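Local coordinates for protein endosialidase (PDB 4HIZ) that cleaves polymers of sialic acid internally, at alpha-2,8 and alpha-2,9 linkages, as the trimeric endosialidase of bacteriophage phi92, at residues Leu544-Gly549 with Arg554-Pro559; Asn95-Pro100 with Tyr485-Gly490; Val307-Gly312 with Arg336-Gln341; Ala344-Glu349 with Thr368-Ser373. One frame throughout, in Å; residues are numbered along the deposited sequence. Where two conformers were deposited one is given.

Contact 1: residues Leu544-Gly549 with Arg554-Pro559; sequences LPVSMG and RHVSAP
Ser547 and His555 form the hydrogen-bonded pair of a short antiparallel beta hairpin. His555 N donates to Ser547 O at 2.8 Å, almost straight at 175°. Ser547 N returns the bond to His555 O at 3.0 Å. A third backbone bond, from Ser557 N to Pro545 O at 2.8 Å, carries the pairing past the strand ends. On one face of the hairpin sit Val546, Met548, Arg554 and Val556. Val546 CG2 lies beside the backbone N (CG1 anti to it, chi1 164°) and meets Val556 CG2 at 3.8 Å. Its other methyl, CG1, rests on the start of the arginine chain, 3.7 Å from Arg554 CB. Met548 is bent at chi2 and chi3. This folds CE over one face of the Arg554 guanidinium, 3.8 Å from NH1. The other face of the hairpin is polar. A water links Ser547 OG at 2.8 Å to Ser557 OG at 2.6 Å.

His555 and Arg554 have their polar ends fixed from outside the two segments. His555 NE2 bonds to Asp551 in the turn and ND1 to Asp563 of the second subunit, while the Arg554 guanidinium bonds to Arg542 O of the second subunit and Tyr508 O of the third. Strand 554-556 also pairs in parallel with a strand of the second subunit, so the hairpin of 546-548 and 554-556 belongs to a sheet that crosses the trimer interface.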
loop_
_atom_site.group_PDB
_atom_site.type_symbol
_atom_site.label_atom_id
_atom_site.label_comp_id
_atom_site.label_asym_id
_atom_site.label_seq_id
_atom_site.Cartn_x
_atom_site.Cartn_y
_atom_site.Cartn_z
ATOM N N LEU A 544 3.458 -4.776 2.330
ATOM C CA LEU A 544 4.126 -5.607 1.344
ATOM C C LEU A 544 5.338 -4.792 0.899
ATOM O O LEU A 544 5.223 -3.956 -0.017
ATOM C CB LEU A 544 3.180 -5.936 0.173
ATOM C CG LEU A 544 1.975 -6.817 0.582
ATOM C CD1 LEU A 544 0.973 -6.810 -0.532
ATOM C CD2 LEU A 544 2.417 -8.248 0.910
ATOM N N PRO A 545 6.481 -4.977 1.569
ATOM C CA PRO A 545 7.602 -4.023 1.340
ATOM C C PRO A 545 8.224 -4.180 -0.024
ATOM O O PRO A 545 8.777 -5.226 -0.344
ATOM C CB PRO A 545 8.644 -4.373 2.432
ATOM C CG PRO A 545 7.949 -5.311 3.358
ATOM C CD PRO A 545 6.735 -5.911 2.684
ATOM N N VAL A 546 8.096 -3.131 -0.831
ATOM C CA VAL A 546 8.554 -3.201 -2.223
ATOM C C VAL A 546 9.664 -2.227 -2.495
ATOM O O VAL A 546 9.593 -1.067 -2.070
ATOM C CB VAL A 546 7.382 -2.910 -3.173
ATOM C CG1 VAL A 546 7.876 -2.585 -4.605
ATOM C CG2 VAL A 546 6.385 -4.094 -3.182
ATOM N N SER A 547 10.701 -2.710 -3.191
ATOM C CA SER A 547 11.781 -1.856 -3.677
ATOM C C SER A 547 11.891 -2.117 -5.162
ATOM O O SER A 547 11.720 -3.244 -5.612
ATOM C CB SER A 547 13.093 -2.273 -3.025
ATOM O OG SER A 547 12.952 -2.124 -1.619
ATOM N N MET A 548 12.228 -1.076 -5.914
ATOM C CA MET A 548 12.523 -1.276 -7.343
ATOM C C MET A 548 13.946 -1.817 -7.483
ATOM O O MET A 548 14.883 -1.187 -7.003
ATOM C CB MET A 548 12.374 0.034 -8.099
ATOM C CG MET A 548 12.628 -0.122 -9.601
ATOM S SD MET A 548 11.335 -1.112 -10.396
ATOM C CE MET A 548 9.929 0.013 -10.449
ATOM N N GLY A 549 14.107 -3.000 -8.070
ATOM C CA GLY A 549 15.422 -3.631 -8.136
ATOM C C GLY A 549 16.303 -3.028 -9.225
ATOM O O GLY A 549 15.811 -2.290 -10.093
ATOM N N ARG A 554 9.810 -4.620 -9.437
ATOM C CA ARG A 554 9.453 -4.568 -8.018
ATOM C C ARG A 554 9.784 -5.873 -7.290
ATOM O O ARG A 554 9.350 -6.954 -7.700
ATOM C CB ARG A 554 7.956 -4.320 -7.883
ATOM C CG ARG A 554 7.507 -2.929 -8.350
ATOM C CD ARG A 554 6.054 -3.020 -8.803
ATOM N NE ARG A 554 5.491 -1.681 -9.022
ATOM C CZ ARG A 554 5.699 -0.942 -10.125
ATOM N NH1 ARG A 554 6.448 -1.420 -11.131
ATOM N NH2 ARG A 554 5.161 0.268 -10.190
ATOM N N HIS A 555 10.519 -5.754 -6.195
ATOM C CA HIS A 555 10.793 -6.902 -5.326
ATOM C C HIS A 555 10.100 -6.723 -4.000
ATOM O O HIS A 555 10.192 -5.648 -3.374
ATOM C CB HIS A 555 12.306 -6.999 -5.036
ATOM C CG HIS A 555 13.089 -7.468 -6.221
ATOM N ND1 HIS A 555 13.622 -8.739 -6.304
ATOM C CD2 HIS A 555 13.364 -6.858 -7.407
ATOM C CE1 HIS A 555 14.213 -8.885 -7.482
ATOM N NE2 HIS A 555 14.070 -7.760 -8.167
ATOM N N VAL A 556 9.425 -7.790 -3.571
ATOM C CA VAL A 556 8.724 -7.804 -2.285
ATOM C C VAL A 556 9.608 -8.509 -1.277
ATOM O O VAL A 556 10.058 -9.652 -1.511
ATOM C CB VAL A 556 7.382 -8.558 -2.411
ATOM C CG1 VAL A 556 6.683 -8.609 -1.012
ATOM C CG2 VAL A 556 6.494 -7.837 -3.427
ATOM N N SER A 557 9.850 -7.830 -0.152
ATOM C CA SER A 557 10.873 -8.271 0.813
ATOM C C SER A 557 10.304 -8.862 2.116
ATOM O O SER A 557 10.810 -8.577 3.211
ATOM C CB SER A 557 11.833 -7.116 1.115
ATOM O OG SER A 557 12.569 -6.761 -0.070
ATOM N N ALA A 558 9.247 -9.676 2.000
ATOM C CA ALA A 558 8.724 -10.400 3.171
ATOM C C ALA A 558 8.053 -11.647 2.658
ATOM O O ALA A 558 7.539 -11.655 1.548
ATOM C CB ALA A 558 7.680 -9.545 3.933
ATOM N N PRO A 559 8.032 -12.709 3.470
ATOM C CA PRO A 559 7.162 -13.849 3.134
ATOM C C PRO A 559 5.716 -13.402 3.152
ATOM O O PRO A 559 5.340 -12.547 3.965
ATOM C CB PRO A 559 7.384 -14.834 4.313
ATOM C CG PRO A 559 8.466 -14.251 5.129
ATOM C CD PRO A 559 8.688 -12.835 4.786
HETATM O O HOH W 1 11.619 -4.377 -0.619
#

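Contact 2: residues Asn95-Pro100 with Tyr485-Gly490; sequences NVIYAP and YYIFGG. With EDO (1,2-ethanediol), chain R.
Two strands of the catalytic beta-propeller domain, 96-104 and 483-490, face each other here from different sheets. Their short segments run roughly parallel, with axes 8.9 Å apart at the closest and 29° between directions. Only side chains meet across the two segments, and all are apolar at the points of touch. Ile97 CD1 sits over one face of the Tyr485 ring. It is 3.4 Å from Tyr485 CZ and 3.8 Å from both CE1 and CE2, so the methyl lies over the hydroxyl end of the ring. The isoleucine chain and the tyrosine cross at about a right angle. Ile97 CG1 stands beside its own backbone N (chi1 -55°), with CD1 extended beyond it toward the ring. Two residues further on in each strand, Ala99 CB touches Ile487 CG2 at 4.0 Å. Ile97 CG2 comes more loosely to Ile487 CD1, at 4.3 Å.

The Tyr485 hydroxyl is hydrogen-bonded to Asp122 O, which ties down the end of the ring under the methyl. Cys478 of strand 473-480 touches both Ile97 and Tyr485, and Trp126 also packs on Ile97. Face-to-face packing of hydrophobic side chains between neighbouring sheets is typical of the blades of a beta propeller.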
loop_
_atom_site.group_PDB
_atom_site.type_symbol
_atom_site.label_atom_id
_atom_site.label_comp_id
_atom_site.label_asym_id
_atom_site.label_seq_id
_atom_site.Cartn_x
_atom_site.Cartn_y
_atom_site.Cartn_z
ATOM N N ASN A 95 6.497 3.186 25.862
ATOM C CA ASN A 95 6.451 4.241 24.815
ATOM C C ASN A 95 5.602 3.930 23.598
ATOM O O ASN A 95 5.538 4.760 22.691
ATOM C CB ASN A 95 7.855 4.650 24.344
ATOM C CG ASN A 95 8.745 5.076 25.504
ATOM O OD1 ASN A 95 8.302 5.815 26.395
ATOM N ND2 ASN A 95 9.993 4.585 25.519
ATOM N N VAL A 96 4.993 2.762 23.559
ATOM C CA VAL A 96 4.184 2.364 22.385
ATOM C C VAL A 96 2.722 2.409 22.768
ATOM O O VAL A 96 2.354 1.949 23.852
ATOM C CB VAL A 96 4.572 0.945 21.916
ATOM C CG1 VAL A 96 3.667 0.449 20.791
ATOM C CG2 VAL A 96 6.048 0.940 21.469
ATOM N N ILE A 97 1.877 2.969 21.896
ATOM C CA ILE A 97 0.431 2.988 22.153
ATOM C C ILE A 97 -0.211 1.785 21.463
ATOM O O ILE A 97 -0.025 1.577 20.262
ATOM C CB ILE A 97 -0.202 4.290 21.609
ATOM C CG1 ILE A 97 0.516 5.515 22.192
ATOM C CG2 ILE A 97 -1.732 4.344 21.932
ATOM C CD1 ILE A 97 0.320 6.783 21.334
ATOM N N TYR A 98 -0.968 0.993 22.232
ATOM C CA TYR A 98 -1.647 -0.185 21.705
ATOM C C TYR A 98 -3.146 0.043 21.644
ATOM O O TYR A 98 -3.774 0.472 22.630
ATOM C CB TYR A 98 -1.408 -1.407 22.610
ATOM C CG TYR A 98 0.048 -1.876 22.624
ATOM C CD1 TYR A 98 1.027 -1.211 23.384
ATOM C CD2 TYR A 98 0.422 -3.009 21.913
ATOM C CE1 TYR A 98 2.330 -1.669 23.409
ATOM C CE2 TYR A 98 1.741 -3.466 21.912
ATOM C CZ TYR A 98 2.679 -2.797 22.676
ATOM O OH TYR A 98 3.966 -3.262 22.668
ATOM N N ALA A 99 -3.714 -0.237 20.477
ATOM C CA ALA A 99 -5.163 -0.141 20.276
ATOM C C ALA A 99 -5.702 -1.517 19.840
ATOM O O ALA A 99 -5.811 -1.833 18.625
ATOM C CB ALA A 99 -5.493 0.940 19.173
ATOM N N PRO A 100 -6.058 -2.359 20.822
ATOM C CA PRO A 100 -6.641 -3.651 20.490
ATOM C C PRO A 100 -8.106 -3.463 20.110
ATOM O O PRO A 100 -8.743 -2.495 20.541
ATOM C CB PRO A 100 -6.550 -4.441 21.819
ATOM C CG PRO A 100 -5.534 -3.642 22.663
ATOM C CD PRO A 100 -5.850 -2.209 22.270
ATOM N N TYR A 485 -5.634 9.900 24.549
ATOM C CA TYR A 485 -6.181 9.333 23.312
ATOM C C TYR A 485 -7.553 8.724 23.592
ATOM O O TYR A 485 -7.682 7.842 24.448
ATOM C CB TYR A 485 -5.279 8.224 22.771
ATOM C CG TYR A 485 -3.862 8.727 22.545
ATOM C CD1 TYR A 485 -2.936 8.747 23.602
ATOM C CD2 TYR A 485 -3.440 9.183 21.293
ATOM C CE1 TYR A 485 -1.643 9.230 23.442
ATOM C CE2 TYR A 485 -2.152 9.645 21.126
ATOM C CZ TYR A 485 -1.271 9.667 22.180
ATOM O OH TYR A 485 0.026 10.160 21.996
ATOM N N TYR A 486 -8.562 9.201 22.864
ATOM C CA TYR A 486 -9.844 8.488 22.817
ATOM C C TYR A 486 -9.838 7.755 21.494
ATOM O O TYR A 486 -9.819 8.397 20.428
ATOM C CB TYR A 486 -11.008 9.474 22.908
ATOM C CG TYR A 486 -12.410 8.894 22.621
ATOM C CD1 TYR A 486 -12.834 7.713 23.209
ATOM C CD2 TYR A 486 -13.300 9.542 21.751
ATOM C CE1 TYR A 486 -14.094 7.206 23.007
ATOM C CE2 TYR A 486 -14.580 9.049 21.514
ATOM C CZ TYR A 486 -14.966 7.868 22.148
ATOM O OH TYR A 486 -16.224 7.361 21.920
ATOM N N ILE A 487 -9.845 6.431 21.539
ATOM C CA ILE A 487 -9.639 5.639 20.329
ATOM C C ILE A 487 -10.916 4.844 20.154
ATOM O O ILE A 487 -11.345 4.101 21.060
ATOM C CB ILE A 487 -8.413 4.707 20.462
ATOM C CG1 ILE A 487 -7.201 5.551 20.884
ATOM C CG2 ILE A 487 -8.133 3.947 19.125
ATOM C CD1 ILE A 487 -5.877 4.759 20.913
ATOM N N PHE A 488 -11.541 4.994 18.996
ATOM C CA PHE A 488 -12.957 4.621 18.895
ATOM C C PHE A 488 -13.371 4.439 17.444
ATOM O O PHE A 488 -12.580 4.692 16.535
ATOM C CB PHE A 488 -13.843 5.680 19.566
ATOM C CG PHE A 488 -13.855 7.017 18.852
ATOM C CD1 PHE A 488 -12.739 7.841 18.876
ATOM C CD2 PHE A 488 -14.982 7.438 18.152
ATOM C CE1 PHE A 488 -12.721 9.079 18.225
ATOM C CE2 PHE A 488 -14.992 8.666 17.500
ATOM C CZ PHE A 488 -13.855 9.499 17.541
ATOM N N GLY A 489 -14.629 4.024 17.229
ATOM C CA GLY A 489 -15.080 3.699 15.869
ATOM C C GLY A 489 -15.814 4.799 15.130
ATOM O O GLY A 489 -16.447 5.670 15.727
ATOM N N GLY A 490 -15.663 4.766 13.803
ATOM C CA GLY A 490 -16.516 5.561 12.910
ATOM C C GLY A 490 -16.661 4.846 11.581
ATOM O O GLY A 490 -15.865 3.939 11.289
HETATM C C1 EDO R . 4.997 5.437 28.604
HETATM O O1 EDO R . 5.525 4.146 28.309
HETATM C C2 EDO R . 5.701 6.531 27.821
HETATM O O2 EDO R . 5.687 7.717 28.616
#

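Contact 3: residues Val307-Gly312 with Arg336-Gln341; sequences VGYHNG and RRTISQ
Tyr309 reaches from strand 304-311 to strand 335-338 within one four-stranded antiparallel sheet, a blade of the catalytic beta propeller. Strand 318-324 runs between them, so the contact spans two strand spacings. Tyr309 and Arg336 have CA atoms 8.9 Å apart, and the phenol bridges the distance. Its CG lies between the backbone N and the carbonyl carbon (chi1 83°). On the way the side chain touches Leu322 of the middle strand, which also touches Arg336.

The phenol oxygen does most of the touching. Tyr309 OH is 3.2 Å from Thr338 CG2, a close approach to a methyl. It is also 3.6 Å from Arg336 CB and from Arg336 CD. Arg336 is extended from CG to NE, and its chain passes the phenol at about a right angle. The guanidinium plane is turned 77° from the ring, with Arg336 NH1 3.9 Å from Tyr309 CE2. With OG1 in the position between backbone N and carbonyl carbon (chi1 57°), it is the methyl CG2 of Thr338 that meets the phenol oxygen.

Arg336 NH2 is bound outside the two segments, to Leu287 O, which helps to fix the guanidinium. Its other terminal nitrogen reaches the phenol through one water, which lies at the edge of the guanidinium and in its plane: Arg336 NH1 donates to it at 3.0 Å, and the same water lies 2.6 Å from Tyr309 OH.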
loop_
_atom_site.group_PDB
_atom_site.type_symbol
_atom_site.label_atom_id
_atom_site.label_comp_id
_atom_site.label_asym_id
_atom_site.label_seq_id
_atom_site.Cartn_x
_atom_site.Cartn_y
_atom_site.Cartn_z
ATOM N N VAL A 307 -11.702 -6.569 36.372
ATOM C CA VAL A 307 -12.257 -6.626 35.008
ATOM C C VAL A 307 -13.730 -6.247 35.135
ATOM O O VAL A 307 -14.394 -6.698 36.064
ATOM C CB VAL A 307 -12.147 -8.070 34.489
ATOM C CG1 VAL A 307 -13.071 -8.344 33.291
ATOM C CG2 VAL A 307 -10.671 -8.436 34.206
ATOM N N GLY A 308 -14.246 -5.390 34.249
ATOM C CA GLY A 308 -15.657 -5.045 34.357
ATOM C C GLY A 308 -16.535 -6.158 33.798
ATOM O O GLY A 308 -16.109 -6.960 32.948
ATOM N N TYR A 309 -17.779 -6.216 34.254
ATOM C CA TYR A 309 -18.713 -7.170 33.629
ATOM C C TYR A 309 -20.152 -6.748 33.874
ATOM O O TYR A 309 -20.443 -5.914 34.761
ATOM C CB TYR A 309 -18.526 -8.608 34.198
ATOM C CG TYR A 309 -19.277 -8.843 35.519
ATOM C CD1 TYR A 309 -18.734 -8.404 36.733
ATOM C CD2 TYR A 309 -20.508 -9.484 35.529
ATOM C CE1 TYR A 309 -19.383 -8.622 37.942
ATOM C CE2 TYR A 309 -21.188 -9.685 36.741
ATOM C CZ TYR A 309 -20.615 -9.247 37.928
ATOM O OH TYR A 309 -21.285 -9.437 39.138
ATOM N N HIS A 310 -21.044 -7.294 33.069
ATOM C CA HIS A 310 -22.464 -7.161 33.403
ATOM C C HIS A 310 -23.242 -8.361 32.897
ATOM O O HIS A 310 -22.790 -9.123 32.006
ATOM C CB HIS A 310 -23.033 -5.845 32.800
ATOM C CG HIS A 310 -23.382 -5.929 31.343
ATOM N ND1 HIS A 310 -22.442 -5.850 30.340
ATOM C CD2 HIS A 310 -24.582 -6.073 30.724
ATOM C CE1 HIS A 310 -23.045 -5.931 29.160
ATOM N NE2 HIS A 310 -24.346 -6.085 29.365
ATOM N N ASN A 311 -24.418 -8.528 33.501
ATOM C CA ASN A 311 -25.439 -9.418 33.000
ATOM C C ASN A 311 -26.549 -8.511 32.498
ATOM O O ASN A 311 -27.170 -7.788 33.303
ATOM C CB ASN A 311 -25.956 -10.315 34.144
ATOM C CG ASN A 311 -27.404 -10.756 33.916
ATOM O OD1 ASN A 311 -27.811 -11.000 32.773
ATOM N ND2 ASN A 311 -28.193 -10.852 35.012
ATOM N N GLY A 312 -26.790 -8.519 31.179
ATOM C CA GLY A 312 -27.910 -7.784 30.603
ATOM C C GLY A 312 -28.929 -8.695 29.938
ATOM O O GLY A 312 -29.787 -8.222 29.181
ATOM N N ARG A 336 -16.916 -11.400 42.559
ATOM C CA ARG A 336 -17.809 -10.453 41.900
ATOM C C ARG A 336 -18.205 -9.382 42.905
ATOM O O ARG A 336 -18.684 -9.697 44.027
ATOM C CB ARG A 336 -19.062 -11.167 41.405
ATOM C CG ARG A 336 -18.794 -12.293 40.417
ATOM C CD ARG A 336 -20.117 -12.785 39.820
ATOM N NE ARG A 336 -19.899 -13.970 38.996
ATOM C CZ ARG A 336 -20.625 -14.277 37.935
ATOM N NH1 ARG A 336 -21.632 -13.486 37.579
ATOM N NH2 ARG A 336 -20.360 -15.390 37.256
ATOM N N ARG A 337 -18.010 -8.126 42.533
ATOM C CA ARG A 337 -18.412 -6.996 43.368
ATOM C C ARG A 337 -19.316 -6.091 42.559
ATOM O O ARG A 337 -18.875 -5.525 41.544
ATOM C CB ARG A 337 -17.170 -6.252 43.863
ATOM C CG ARG A 337 -16.314 -7.148 44.815
ATOM C CD ARG A 337 -14.995 -6.539 45.185
ATOM N NE ARG A 337 -14.284 -7.460 46.088
ATOM C CZ ARG A 337 -13.172 -7.171 46.736
ATOM N NH1 ARG A 337 -12.630 -5.978 46.613
ATOM N NH2 ARG A 337 -12.629 -8.079 47.544
ATOM N N THR A 338 -20.567 -5.965 42.971
ATOM C CA THR A 338 -21.559 -5.288 42.105
ATOM C C THR A 338 -21.948 -3.907 42.611
ATOM O O THR A 338 -21.821 -3.600 43.813
ATOM C CB THR A 338 -22.857 -6.126 41.964
ATOM O OG1 THR A 338 -23.410 -6.380 43.257
ATOM C CG2 THR A 338 -22.557 -7.463 41.275
ATOM N N ILE A 339 -22.422 -3.074 41.688
ATOM C CA ILE A 339 -23.030 -1.810 42.069
ATOM C C ILE A 339 -24.500 -2.073 42.411
ATOM O O ILE A 339 -25.029 -3.168 42.158
ATOM C CB ILE A 339 -22.895 -0.753 40.939
ATOM C CG1 ILE A 339 -23.742 -1.127 39.704
ATOM C CG2 ILE A 339 -21.423 -0.576 40.580
ATOM C CD1 ILE A 339 -23.793 0.027 38.650
ATOM N N SER A 340 -25.150 -1.093 43.017
ATOM C CA SER A 340 -26.537 -1.220 43.470
ATOM C C SER A 340 -27.502 -1.480 42.319
ATOM O O SER A 340 -27.279 -0.992 41.200
ATOM C CB SER A 340 -26.951 0.071 44.182
ATOM O OG SER A 340 -26.103 0.346 45.293
ATOM N N GLN A 341 -28.605 -2.171 42.602
ATOM C CA GLN A 341 -29.574 -2.510 41.576
ATOM C C GLN A 341 -30.106 -1.263 40.862
ATOM O O GLN A 341 -30.331 -1.276 39.639
ATOM C CB GLN A 341 -30.739 -3.284 42.221
ATOM C CG GLN A 341 -31.621 -3.945 41.167
ATOM C CD GLN A 341 -30.860 -5.046 40.478
ATOM O OE1 GLN A 341 -30.425 -6.005 41.131
ATOM N NE2 GLN A 341 -30.670 -4.919 39.167
HETATM O O HOH W 2 -23.084 -11.336 39.026
#

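Contact 4: residues Ala344-Glu349 with Thr368-Ser373; sequences ADNAAE and TSAAGS
Asn346 meets Ala370 in a small surface contact between a turn and a loop. The closest direct touch is Asn346 OD1 against the methyl Ala370 CB, at 3.6 Å. The amide carbon follows, with Asn346 CG 4.0 Å from the same methyl. Chi1 of -54° sets CG beside the backbone N, and chi2 of 121° then turns OD1 to Ala370 CB. Behind that point the segments separate. Asn346 CB comes only to 4.3 Å from Ala371 O, and the nearest CA atoms, those of Asn346 and Gly372, are 7.1 Å apart.

The looser side is bridged by water. One water hydrogen-bonds to Asn346 O and to Ala371 O, at 2.9 Å from each. A second joins the side chain to the same acceptor, 3.1 Å from Asn346 OD1 and 2.7 Å from Ala371 O. Ala371 O thus receives two waters, one serving the backbone of Asn346 and one its amide. Both waters have other acceptors close by, so their protons are probably shared among several bonds. Ala371 itself is solvent-exposed, and a sodium ion lies near Ala370.

Both sides are held by further bonds. Asn346 is backbone-bonded to Thr366, and Gly372 O accepts from Arg389. Asn346 has a positive phi of 50°, as the third residue of the type II turn from Ala344 to Ala347. That turn leads from helix 341-344 into strand 347-355. The turn before the first strand and the loop between the second and third lie at the same end of a four-stranded antiparallel blade, the repeating unit of a beta propeller.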
loop_
_atom_site.group_PDB
_atom_site.type_symbol
_atom_site.label_atom_id
_atom_site.label_comp_id
_atom_site.label_asym_id
_atom_site.label_seq_id
_atom_site.Cartn_x
_atom_site.Cartn_y
_atom_site.Cartn_z
ATOM N N ALA A 344 -27.645 -0.490 38.243
ATOM C CA ALA A 344 -27.406 -1.609 37.306
ATOM C C ALA A 344 -28.552 -1.801 36.311
ATOM O O ALA A 344 -28.340 -2.343 35.210
ATOM C CB ALA A 344 -27.184 -2.927 38.076
ATOM N N ASP A 345 -29.774 -1.409 36.698
ATOM C CA ASP A 345 -30.926 -1.588 35.799
ATOM C C ASP A 345 -30.641 -0.805 34.520
ATOM O O ASP A 345 -30.044 0.268 34.584
ATOM C CB ASP A 345 -32.219 -1.034 36.417
ATOM C CG ASP A 345 -32.702 -1.874 37.586
ATOM O OD1 ASP A 345 -32.333 -3.065 37.629
ATOM O OD2 ASP A 345 -33.471 -1.363 38.441
ATOM N N ASN A 346 -31.059 -1.339 33.382
ATOM C CA ASN A 346 -30.825 -0.619 32.115
ATOM C C ASN A 346 -29.375 -0.151 31.912
ATOM O O ASN A 346 -29.142 0.942 31.397
ATOM C CB ASN A 346 -31.735 0.606 32.048
ATOM C CG ASN A 346 -33.202 0.251 32.265
ATOM O OD1 ASN A 346 -33.874 0.744 33.202
ATOM N ND2 ASN A 346 -33.692 -0.628 31.435
ATOM N N ALA A 347 -28.420 -0.984 32.297
ATOM C CA ALA A 347 -27.003 -0.605 32.233
ATOM C C ALA A 347 -26.149 -1.758 31.722
ATOM O O ALA A 347 -26.556 -2.928 31.784
ATOM C CB ALA A 347 -26.529 -0.112 33.621
ATOM N N ALA A 348 -24.950 -1.421 31.234
ATOM C CA ALA A 348 -24.047 -2.396 30.630
ATOM C C ALA A 348 -22.638 -1.823 30.627
ATOM O O ALA A 348 -22.447 -0.626 30.883
ATOM C CB ALA A 348 -24.467 -2.640 29.159
ATOM N N GLU A 349 -21.669 -2.697 30.338
ATOM C CA GLU A 349 -20.342 -2.273 29.873
ATOM C C GLU A 349 -19.683 -1.197 30.703
ATOM O O GLU A 349 -19.403 -0.096 30.211
ATOM C CB GLU A 349 -20.452 -1.828 28.408
ATOM C CG GLU A 349 -20.716 -3.027 27.509
ATOM C CD GLU A 349 -20.979 -2.659 26.049
ATOM O OE1 GLU A 349 -20.961 -1.453 25.703
ATOM O OE2 GLU A 349 -21.227 -3.589 25.246
ATOM N N THR A 368 -33.185 4.744 25.877
ATOM C CA THR A 368 -33.370 6.175 25.755
ATOM C C THR A 368 -34.460 6.692 26.729
ATOM O O THR A 368 -34.520 7.887 27.026
ATOM C CB THR A 368 -33.755 6.548 24.313
ATOM O OG1 THR A 368 -33.658 7.962 24.154
ATOM C CG2 THR A 368 -35.235 6.108 24.036
ATOM N N SER A 369 -35.292 5.792 27.248
ATOM C CA SER A 369 -36.432 6.225 28.053
ATOM C C SER A 369 -36.350 5.797 29.524
ATOM O O SER A 369 -37.370 5.701 30.235
ATOM C CB SER A 369 -37.720 5.715 27.420
ATOM O OG SER A 369 -37.712 4.292 27.348
ATOM N N ALA A 370 -35.140 5.521 29.969
ATOM C CA ALA A 370 -34.926 5.262 31.381
ATOM C C ALA A 370 -33.605 5.924 31.776
ATOM O O ALA A 370 -32.778 6.206 30.917
ATOM C CB ALA A 370 -34.881 3.771 31.623
ATOM N N ALA A 371 -33.425 6.164 33.076
ATOM C CA ALA A 371 -32.192 6.771 33.588
ATOM C C ALA A 371 -30.989 6.020 33.018
ATOM O O ALA A 371 -30.965 4.777 32.967
ATOM C CB ALA A 371 -32.188 6.760 35.100
ATOM N N GLY A 372 -29.995 6.782 32.561
ATOM C CA GLY A 372 -28.931 6.189 31.753
ATOM C C GLY A 372 -27.609 6.122 32.482
ATOM O O GLY A 372 -27.560 5.825 33.681
ATOM N N SER A 373 -26.522 6.427 31.772
ATOM C CA SER A 373 -25.175 6.298 32.355
ATOM C C SER A 373 -25.026 6.949 33.723
ATOM O O SER A 373 -25.577 8.041 33.997
ATOM C CB SER A 373 -24.161 6.984 31.433
ATOM O OG SER A 373 -24.089 6.277 30.213
HETATM O O HOH W 3 -28.630 3.036 33.306
HETATM O O HOH W 4 -32.373 3.106 34.611
#

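Contacts 1 and 2 are buried, contact 3 is partly buried and contact 4 lies at the surface. Contact 1 stands apart, in the C-terminal part of the chain, among residues of all three subunits, its centre about 51 Å from that of contact 3. It alone joins its segments by backbone hydrogen bonds. The other three belong to the propeller: contact 2 packs two sheets with apolar groups, contact 3 spans strands of one sheet, and contact 4 joins a turn and a loop of another. Contacts 3 and 4 have water as their only polar link between the segments. They touch where His310 packs on Ala348 and Glu349. Contacts 1 and 2 both touch the second subunit.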